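Local structure of response regulator aspartate phosphatase H (Bacillus subtilis, 3Q15) at residues L99-L104 and R125-E130; D113-V118 and E373-Y378; E119-Y124 and E149-M154. The protein dephosphorylates the sporulation phosphotransferase Spo0F and also acts on the response regulator ComA, helping to separate competence and sporulation in time. One frame throughout, in Å; residues are numbered along the deposited sequence.

Contact 1 (L99-L104 and R125-E130); sequences LKYYSL and REAEKE
The aliphatic run of K100 lies across the carboxylate end of E130 at about a right angle, with K100 CE 3.4 Å from E130 OE1. K100 gets there as a stretched chain, its CG anti to the backbone N (chi1 -176°) and all later torsions extended, whereas E130 bends at chi2 (-56°) to set its carboxylate against the lysine methylenes. The charges form a rather long salt bridge, K100 NZ to E130 OE1 at 3.6 Å, and one water completes the link by accepting from NZ and donating to OE1. Beside this salt bridge the contact is apolar and close. L104 CB meets A127 CB at 4.0 Å, where the two backbones come nearest, and L104 CD1 lies 4.1 Å from E130 CG. Y101 slides past E130 in the opposite direction and turns its ring edge to the backbone, with CD2 3.5 Å from A127 O in the ring plane. With an alanine here in place of E130, CB would still face Y101, but the change would probably leave K100 without its charge partner and open a gap beside L104 CD1. The pair joins antiparallel helices 93-113 and 117-128 as a helical hairpin, consistent with the predicted first TPR. Y101 also touches helix 137-153, and R125 and E128 form reciprocal salt bridges with E128 and R125 of the second subunit.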
# COMPACT_ATOMS: atom_id res chain seq x y z
N LEU A 99 7.02 -15.77 17.88
CA LEU A 99 8.32 -15.10 17.86
C LEU A 99 8.63 -14.59 16.46
O LEU A 99 9.07 -13.45 16.29
CB LEU A 99 9.43 -16.05 18.32
CG LEU A 99 9.42 -16.47 19.79
CD1 LEU A 99 10.60 -17.39 20.06
CD2 LEU A 99 9.46 -15.25 20.70
N LYS A 100 8.42 -15.44 15.47
CA LYS A 100 8.66 -15.06 14.09
C LYS A 100 7.83 -13.83 13.73
O LYS A 100 8.32 -12.92 13.06
CB LYS A 100 8.33 -16.22 13.15
CG LYS A 100 8.64 -15.95 11.69
CD LYS A 100 8.46 -17.19 10.84
CE LYS A 100 8.99 -16.99 9.43
NZ LYS A 100 8.82 -18.21 8.59
N TYR A 101 6.58 -13.82 14.17
CA TYR A 101 5.67 -12.71 13.88
C TYR A 101 6.18 -11.41 14.47
O TYR A 101 6.20 -10.37 13.81
CB TYR A 101 4.27 -13.01 14.41
CG TYR A 101 3.39 -11.78 14.48
CD1 TYR A 101 3.16 -11.13 15.68
CD2 TYR A 101 2.80 -11.26 13.33
CE1 TYR A 101 2.36 -10.00 15.75
CE2 TYR A 101 2.00 -10.13 13.39
CZ TYR A 101 1.78 -9.51 14.60
OH TYR A 101 0.98 -8.39 14.64
N TYR A 102 6.61 -11.47 15.73
CA TYR A 102 7.13 -10.29 16.41
C TYR A 102 8.42 -9.78 15.78
O TYR A 102 8.59 -8.57 15.59
CB TYR A 102 7.34 -10.59 17.89
CG TYR A 102 6.09 -10.47 18.73
CD1 TYR A 102 5.80 -11.38 19.74
CD2 TYR A 102 5.19 -9.43 18.51
CE1 TYR A 102 4.66 -11.26 20.50
CE2 TYR A 102 4.04 -9.31 19.27
CZ TYR A 102 3.78 -10.23 20.27
OH TYR A 102 2.65 -10.13 21.04
N SER A 103 9.34 -10.68 15.46
CA SER A 103 10.63 -10.28 14.91
C SER A 103 10.43 -9.48 13.62
O SER A 103 11.10 -8.48 13.40
CB SER A 103 11.53 -11.49 14.65
OG SER A 103 11.00 -12.33 13.63
N LEU A 104 9.49 -9.93 12.80
CA LEU A 104 9.17 -9.27 11.54
C LEU A 104 8.40 -7.97 11.78
O LEU A 104 8.63 -6.97 11.09
CB LEU A 104 8.34 -10.20 10.66
CG LEU A 104 9.03 -11.46 10.13
CD1 LEU A 104 8.00 -12.45 9.58
CD2 LEU A 104 10.06 -11.10 9.06
N ARG A 125 4.38 -6.97 5.22
CA ARG A 125 3.78 -8.03 4.42
C ARG A 125 4.18 -9.41 4.95
O ARG A 125 3.33 -10.28 5.15
CB ARG A 125 4.16 -7.89 2.95
CG ARG A 125 3.69 -6.59 2.31
CD ARG A 125 2.17 -6.48 2.32
NE ARG A 125 1.56 -7.74 1.90
CZ ARG A 125 1.38 -8.10 0.64
NH1 ARG A 125 1.76 -7.29 -0.34
NH2 ARG A 125 0.83 -9.27 0.35
N GLU A 126 5.47 -9.60 5.20
CA GLU A 126 5.95 -10.87 5.73
C GLU A 126 5.33 -11.16 7.09
O GLU A 126 5.01 -12.30 7.41
CB GLU A 126 7.48 -10.89 5.84
CG GLU A 126 8.20 -10.81 4.50
CD GLU A 126 7.77 -11.90 3.53
OE1 GLU A 126 7.26 -11.56 2.44
OE2 GLU A 126 7.95 -13.09 3.85
N ALA A 127 5.15 -10.11 7.89
CA ALA A 127 4.56 -10.25 9.22
C ALA A 127 3.11 -10.72 9.12
O ALA A 127 2.69 -11.63 9.85
CB ALA A 127 4.65 -8.93 9.98
N GLU A 128 2.35 -10.12 8.22
CA GLU A 128 0.95 -10.49 8.04
C GLU A 128 0.78 -11.98 7.71
O GLU A 128 -0.16 -12.62 8.18
CB GLU A 128 0.27 -9.62 6.97
CG GLU A 128 -1.26 -9.79 6.91
CD GLU A 128 -1.93 -8.88 5.90
OE1 GLU A 128 -1.28 -7.93 5.42
OE2 GLU A 128 -3.12 -9.11 5.59
N LYS A 129 1.71 -12.53 6.93
CA LYS A 129 1.63 -13.94 6.54
C LYS A 129 1.68 -14.88 7.74
O LYS A 129 1.30 -16.05 7.64
CB LYS A 129 2.74 -14.32 5.55
CG LYS A 129 2.76 -13.50 4.27
CD LYS A 129 3.82 -14.03 3.30
CE LYS A 129 4.24 -12.96 2.30
NZ LYS A 129 3.08 -12.37 1.57
N GLU A 130 2.16 -14.37 8.87
CA GLU A 130 2.24 -15.16 10.10
C GLU A 130 0.93 -15.14 10.88
O GLU A 130 0.69 -16.01 11.72
CB GLU A 130 3.38 -14.66 10.99
CG GLU A 130 4.76 -14.82 10.38
CD GLU A 130 5.05 -16.26 10.00
OE1 GLU A 130 5.70 -16.48 8.96
OE2 GLU A 130 4.62 -17.17 10.75
O HOH W 1 6.33 -19.45 8.89

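Contact 2 (D113-V118 and E373-Y378); sequences DQKEYV and ECLYAY
V118 is wedged between two tyrosines of the C-terminal tail, the tight half of the contact. Its CG2 sits over one face of the Y376 ring, 3.9 Å from the centroid, in a CH-pi contact; C374 SG lies against the opposite face, so the ring is sandwiched. Y376 presents that face from an uncommon first torsion, CG held between the backbone N and the carbonyl carbon (chi1 48°). The other methyl, CG1, meets the phenol end of Y378, which comes from the opposite direction and brings OH to 3.3 Å from it. Y117 CD2 rests 3.5 Å from the carbonyl oxygen E373 O, a van der Waals contact.

The other half is wetter and more exposed. K115 and the exposed L375 cross obliquely, K115 CD 3.6 Å from L375 CD1, where the lysine chain curls to give its NZ to Y117 OH. One water donates to both K115 O and E373 O and accepts from L375 N, knitting the two backbones together. A second water donates to E116 OE1 and to Y378 OH, linking two oxygens 4.5 Å apart.

K115, with positive phi, is the C' residue of the Schellman motif ending helix 93-113, and E116 occupies the N-cap position of helix 117-128. The tail after helix 352-372 packs on this turn between the two helices. The second subunit covers the tail: H158 of that chain bonds Y376 OH, while its H204 and Y192 take the terminal carboxylate. In the same chain, Y378 OH pairs with E119 and E373 with K155.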
# COMPACT_ATOMS: atom_id res chain seq x y z
N ASP A 113 10.33 3.69 11.50
CA ASP A 113 10.80 4.77 12.35
C ASP A 113 12.03 5.50 11.80
O ASP A 113 12.29 6.65 12.16
CB ASP A 113 11.10 4.26 13.76
CG ASP A 113 9.83 3.95 14.54
OD1 ASP A 113 8.77 4.51 14.18
OD2 ASP A 113 9.90 3.15 15.50
N GLN A 114 12.78 4.83 10.92
CA GLN A 114 13.90 5.49 10.27
C GLN A 114 13.53 5.89 8.85
O GLN A 114 14.39 6.18 8.03
CB GLN A 114 15.15 4.60 10.30
CG GLN A 114 15.09 3.36 9.43
CD GLN A 114 16.40 2.58 9.47
OE1 GLN A 114 17.30 2.92 10.23
NE2 GLN A 114 16.50 1.54 8.65
N LYS A 115 12.23 5.89 8.58
CA LYS A 115 11.69 6.34 7.30
C LYS A 115 12.15 5.50 6.11
O LYS A 115 12.16 5.97 4.97
CB LYS A 115 12.01 7.82 7.07
CG LYS A 115 11.55 8.74 8.19
CD LYS A 115 11.79 10.21 7.88
CE LYS A 115 10.77 10.74 6.88
NZ LYS A 115 9.38 10.64 7.40
N GLU A 116 12.54 4.25 6.37
CA GLU A 116 12.80 3.31 5.30
C GLU A 116 11.48 2.62 4.97
O GLU A 116 11.24 1.49 5.38
CB GLU A 116 13.85 2.28 5.73
CG GLU A 116 15.26 2.84 5.90
CD GLU A 116 15.94 3.10 4.57
OE1 GLU A 116 15.33 2.82 3.52
OE2 GLU A 116 17.09 3.59 4.58
N TYR A 117 10.63 3.32 4.23
CA TYR A 117 9.25 2.89 4.05
C TYR A 117 9.10 1.63 3.20
O TYR A 117 8.31 0.75 3.52
CB TYR A 117 8.40 4.03 3.48
CG TYR A 117 8.23 5.19 4.44
CD1 TYR A 117 8.21 4.98 5.81
CD2 TYR A 117 8.12 6.49 3.98
CE1 TYR A 117 8.06 6.03 6.69
CE2 TYR A 117 7.98 7.55 4.85
CZ TYR A 117 7.94 7.31 6.20
OH TYR A 117 7.80 8.37 7.07
N VAL A 118 9.86 1.56 2.11
CA VAL A 118 9.83 0.38 1.26
C VAL A 118 10.24 -0.86 2.06
O VAL A 118 9.55 -1.89 2.02
CB VAL A 118 10.72 0.57 0.02
CG1 VAL A 118 10.95 -0.76 -0.68
CG2 VAL A 118 10.09 1.59 -0.93
N GLU A 373 9.70 12.63 2.40
CA GLU A 373 8.96 11.38 2.51
C GLU A 373 9.71 10.23 1.84
O GLU A 373 9.40 9.06 2.06
CB GLU A 373 7.57 11.51 1.87
CG GLU A 373 6.67 12.58 2.48
CD GLU A 373 5.30 12.65 1.80
OE1 GLU A 373 4.58 13.65 2.00
OE2 GLU A 373 4.93 11.69 1.07
N CYS A 374 10.69 10.56 1.01
CA CYS A 374 11.44 9.55 0.26
C CYS A 374 12.94 9.70 0.50
O CYS A 374 13.59 10.54 -0.13
CB CYS A 374 11.13 9.67 -1.23
SG CYS A 374 12.00 8.49 -2.28
N LEU A 375 13.47 8.90 1.41
CA LEU A 375 14.88 9.01 1.77
C LEU A 375 15.71 7.85 1.23
O LEU A 375 16.94 7.91 1.26
CB LEU A 375 15.04 9.10 3.29
CG LEU A 375 14.32 10.28 3.96
CD1 LEU A 375 14.53 10.25 5.47
CD2 LEU A 375 14.79 11.60 3.37
N TYR A 376 15.06 6.81 0.73
CA TYR A 376 15.79 5.67 0.18
C TYR A 376 16.35 5.98 -1.21
O TYR A 376 16.06 7.02 -1.79
CB TYR A 376 14.91 4.42 0.14
CG TYR A 376 13.54 4.63 -0.45
CD1 TYR A 376 13.35 4.68 -1.83
CD2 TYR A 376 12.42 4.76 0.37
CE1 TYR A 376 12.09 4.86 -2.37
CE2 TYR A 376 11.16 4.95 -0.17
CZ TYR A 376 10.99 4.99 -1.53
OH TYR A 376 9.74 5.17 -2.06
N ALA A 377 17.17 5.06 -1.73
CA ALA A 377 17.84 5.31 -3.00
C ALA A 377 18.13 4.04 -3.79
O ALA A 377 19.24 3.86 -4.28
CB ALA A 377 19.12 6.11 -2.77
N TYR A 378 17.14 3.16 -3.92
CA TYR A 378 17.28 1.99 -4.77
C TYR A 378 17.57 2.43 -6.20
O TYR A 378 18.31 1.77 -6.93
CB TYR A 378 16.00 1.15 -4.76
CG TYR A 378 15.47 0.83 -3.38
CD1 TYR A 378 14.39 1.51 -2.85
CD2 TYR A 378 16.05 -0.18 -2.62
CE1 TYR A 378 13.90 1.21 -1.60
CE2 TYR A 378 15.57 -0.49 -1.37
CZ TYR A 378 14.49 0.21 -0.86
OH TYR A 378 14.00 -0.10 0.39
OXT TYR A 378 17.05 3.46 -6.65
O HOH W 2 11.38 7.52 3.00
O HOH W 3 13.11 1.68 2.36

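Contact 3 (E119-Y124 and E149-M154); sequences EAIGYY and EAYYHM
I121 can be followed outward from CB, which lies 4.1 Å from Y151 OH, the tyrosine reaching across from the facing helix at about a right angle to it. CG2, the branch anti to the backbone N, comes closer to the same phenol oxygen, 3.6 Å away. CG1 runs the other way round the branch point and packs on the ring carbon Y151 CE1 at 3.9 Å. At the tip, CD1 leaves the tyrosine for M154 CE, also at 3.6 Å; a bend at the last methionine torsion (chi3 37°) turns the methyl to meet it. One isoleucine thus touches both Y151 and M154.

Y124 makes the second half of the contact. Its OH approaches A150 CB to 3.4 Å and is buried without a polar partner in the model. The ring edge is also near Y151 OH, and A120 O, one helical turn back, lies 3.3 Å above one ring face, offset toward the rim, which probably restricts its rotation.

Segments 119-124 and 149-153, on helices 117-128 and 137-153, run nearly antiparallel (160°). The axes of these segments come no closer than 11.9 Å, so the gap is bridged mainly by the reach of I121, Y124, Y151 and M154, with the small A150 met by Y124. This is consistent with a junction between the predicted first and second TPRs. F112 of helix 93-113 touches both Y124 and A150. The Y151 ring meets that of H163 of helix 157-172, the planes nearly parallel, while Y162, V159 and H158 of the second subunit pack on I121, Y151 and M154.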
# COMPACT_ATOMS: atom_id res chain seq x y z
N GLU A 119 11.34 -0.76 2.80
CA GLU A 119 11.75 -1.84 3.68
C GLU A 119 10.63 -2.19 4.67
O GLU A 119 10.31 -3.36 4.84
CB GLU A 119 13.03 -1.47 4.44
CG GLU A 119 14.24 -1.25 3.54
CD GLU A 119 14.59 -2.49 2.73
OE1 GLU A 119 14.59 -3.60 3.30
OE2 GLU A 119 14.86 -2.36 1.51
N ALA A 120 10.05 -1.17 5.30
CA ALA A 120 8.98 -1.39 6.28
C ALA A 120 7.83 -2.20 5.69
O ALA A 120 7.38 -3.18 6.29
CB ALA A 120 8.47 -0.06 6.83
N ILE A 121 7.35 -1.78 4.53
CA ILE A 121 6.25 -2.47 3.85
C ILE A 121 6.57 -3.95 3.67
O ILE A 121 5.74 -4.82 3.97
CB ILE A 121 5.96 -1.81 2.48
CG1 ILE A 121 5.43 -0.39 2.68
CG2 ILE A 121 4.97 -2.64 1.66
CD1 ILE A 121 5.42 0.46 1.41
N GLY A 122 7.78 -4.23 3.20
CA GLY A 122 8.22 -5.60 3.00
C GLY A 122 8.12 -6.43 4.26
O GLY A 122 7.70 -7.58 4.21
N TYR A 123 8.50 -5.85 5.39
CA TYR A 123 8.39 -6.56 6.67
C TYR A 123 6.94 -6.66 7.13
O TYR A 123 6.53 -7.69 7.67
CB TYR A 123 9.29 -5.93 7.74
CG TYR A 123 10.75 -6.27 7.54
CD1 TYR A 123 11.25 -7.52 7.92
CD2 TYR A 123 11.63 -5.37 6.96
CE1 TYR A 123 12.58 -7.85 7.73
CE2 TYR A 123 12.96 -5.69 6.77
CZ TYR A 123 13.43 -6.92 7.16
OH TYR A 123 14.76 -7.23 6.96
N TYR A 124 6.16 -5.61 6.90
CA TYR A 124 4.74 -5.64 7.22
C TYR A 124 4.05 -6.79 6.50
O TYR A 124 3.24 -7.51 7.08
CB TYR A 124 4.05 -4.33 6.84
CG TYR A 124 4.41 -3.15 7.71
CD1 TYR A 124 4.90 -3.32 8.99
CD2 TYR A 124 4.26 -1.85 7.24
CE1 TYR A 124 5.24 -2.24 9.79
CE2 TYR A 124 4.59 -0.76 8.02
CZ TYR A 124 5.08 -0.96 9.29
OH TYR A 124 5.40 0.13 10.07
N GLU A 149 -2.04 2.88 10.90
CA GLU A 149 -1.47 4.15 11.35
C GLU A 149 -0.17 4.44 10.62
O GLU A 149 0.09 5.58 10.22
CB GLU A 149 -1.24 4.12 12.86
CG GLU A 149 -2.52 4.05 13.67
CD GLU A 149 -2.32 4.42 15.13
OE1 GLU A 149 -3.07 5.29 15.63
OE2 GLU A 149 -1.42 3.83 15.77
N ALA A 150 0.65 3.41 10.44
CA ALA A 150 1.91 3.56 9.72
C ALA A 150 1.66 4.00 8.29
O ALA A 150 2.25 4.97 7.82
CB ALA A 150 2.72 2.28 9.77
N TYR A 151 0.79 3.29 7.58
CA TYR A 151 0.48 3.64 6.20
C TYR A 151 -0.07 5.07 6.10
O TYR A 151 0.19 5.78 5.13
CB TYR A 151 -0.49 2.64 5.57
CG TYR A 151 0.18 1.39 5.06
CD1 TYR A 151 1.04 1.43 3.97
CD2 TYR A 151 -0.06 0.15 5.65
CE1 TYR A 151 1.65 0.29 3.49
CE2 TYR A 151 0.55 -1.01 5.18
CZ TYR A 151 1.41 -0.93 4.10
OH TYR A 151 2.01 -2.06 3.63
N TYR A 152 -0.85 5.47 7.10
CA TYR A 152 -1.35 6.84 7.15
C TYR A 152 -0.21 7.85 7.23
O TYR A 152 -0.18 8.82 6.46
CB TYR A 152 -2.33 7.03 8.31
CG TYR A 152 -2.63 8.48 8.61
CD1 TYR A 152 -3.46 9.22 7.78
CD2 TYR A 152 -2.09 9.11 9.72
CE1 TYR A 152 -3.75 10.55 8.04
CE2 TYR A 152 -2.37 10.44 10.00
CZ TYR A 152 -3.20 11.15 9.16
OH TYR A 152 -3.47 12.47 9.43
N HIS A 153 0.72 7.63 8.15
CA HIS A 153 1.88 8.50 8.29
C HIS A 153 2.71 8.48 7.01
O HIS A 153 3.33 9.48 6.64
CB HIS A 153 2.73 8.08 9.49
CG HIS A 153 3.89 9.00 9.77
ND1 HIS A 153 3.77 10.16 10.49
CD2 HIS A 153 5.20 8.91 9.42
CE1 HIS A 153 4.94 10.76 10.58
NE2 HIS A 153 5.83 10.02 9.94
N MET A 154 2.71 7.33 6.34
CA MET A 154 3.41 7.17 5.07
C MET A 154 2.63 7.77 3.91
O MET A 154 3.05 7.69 2.75
CB MET A 154 3.68 5.69 4.79
CG MET A 154 4.79 5.08 5.64
SD MET A 154 4.98 3.30 5.39
CE MET A 154 4.66 3.17 3.64

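How the contacts relate
All three contacts draw on helix 117-128 and thus read as successive levels along one rod. Contact 2 holds its N-terminal end, contact 3 its middle and contact 1 its C-terminal end; the centres of contacts 1 and 2 lie 20 Å apart, with nearest atoms about 8 Å apart. Contact 3 touches both others: L104 O is 3.6 Å from Y123 CB, and Y117 CD1 is 3.4 Å from M154 CG. Along the chain it is nested inside the long loop that contact 2 closes. Each contact also meets the second subunit, so the same helix serves both the intrachain packing and the contact with that subunit. A glycerol, probably from crystallisation, binds E373 beside contact 2.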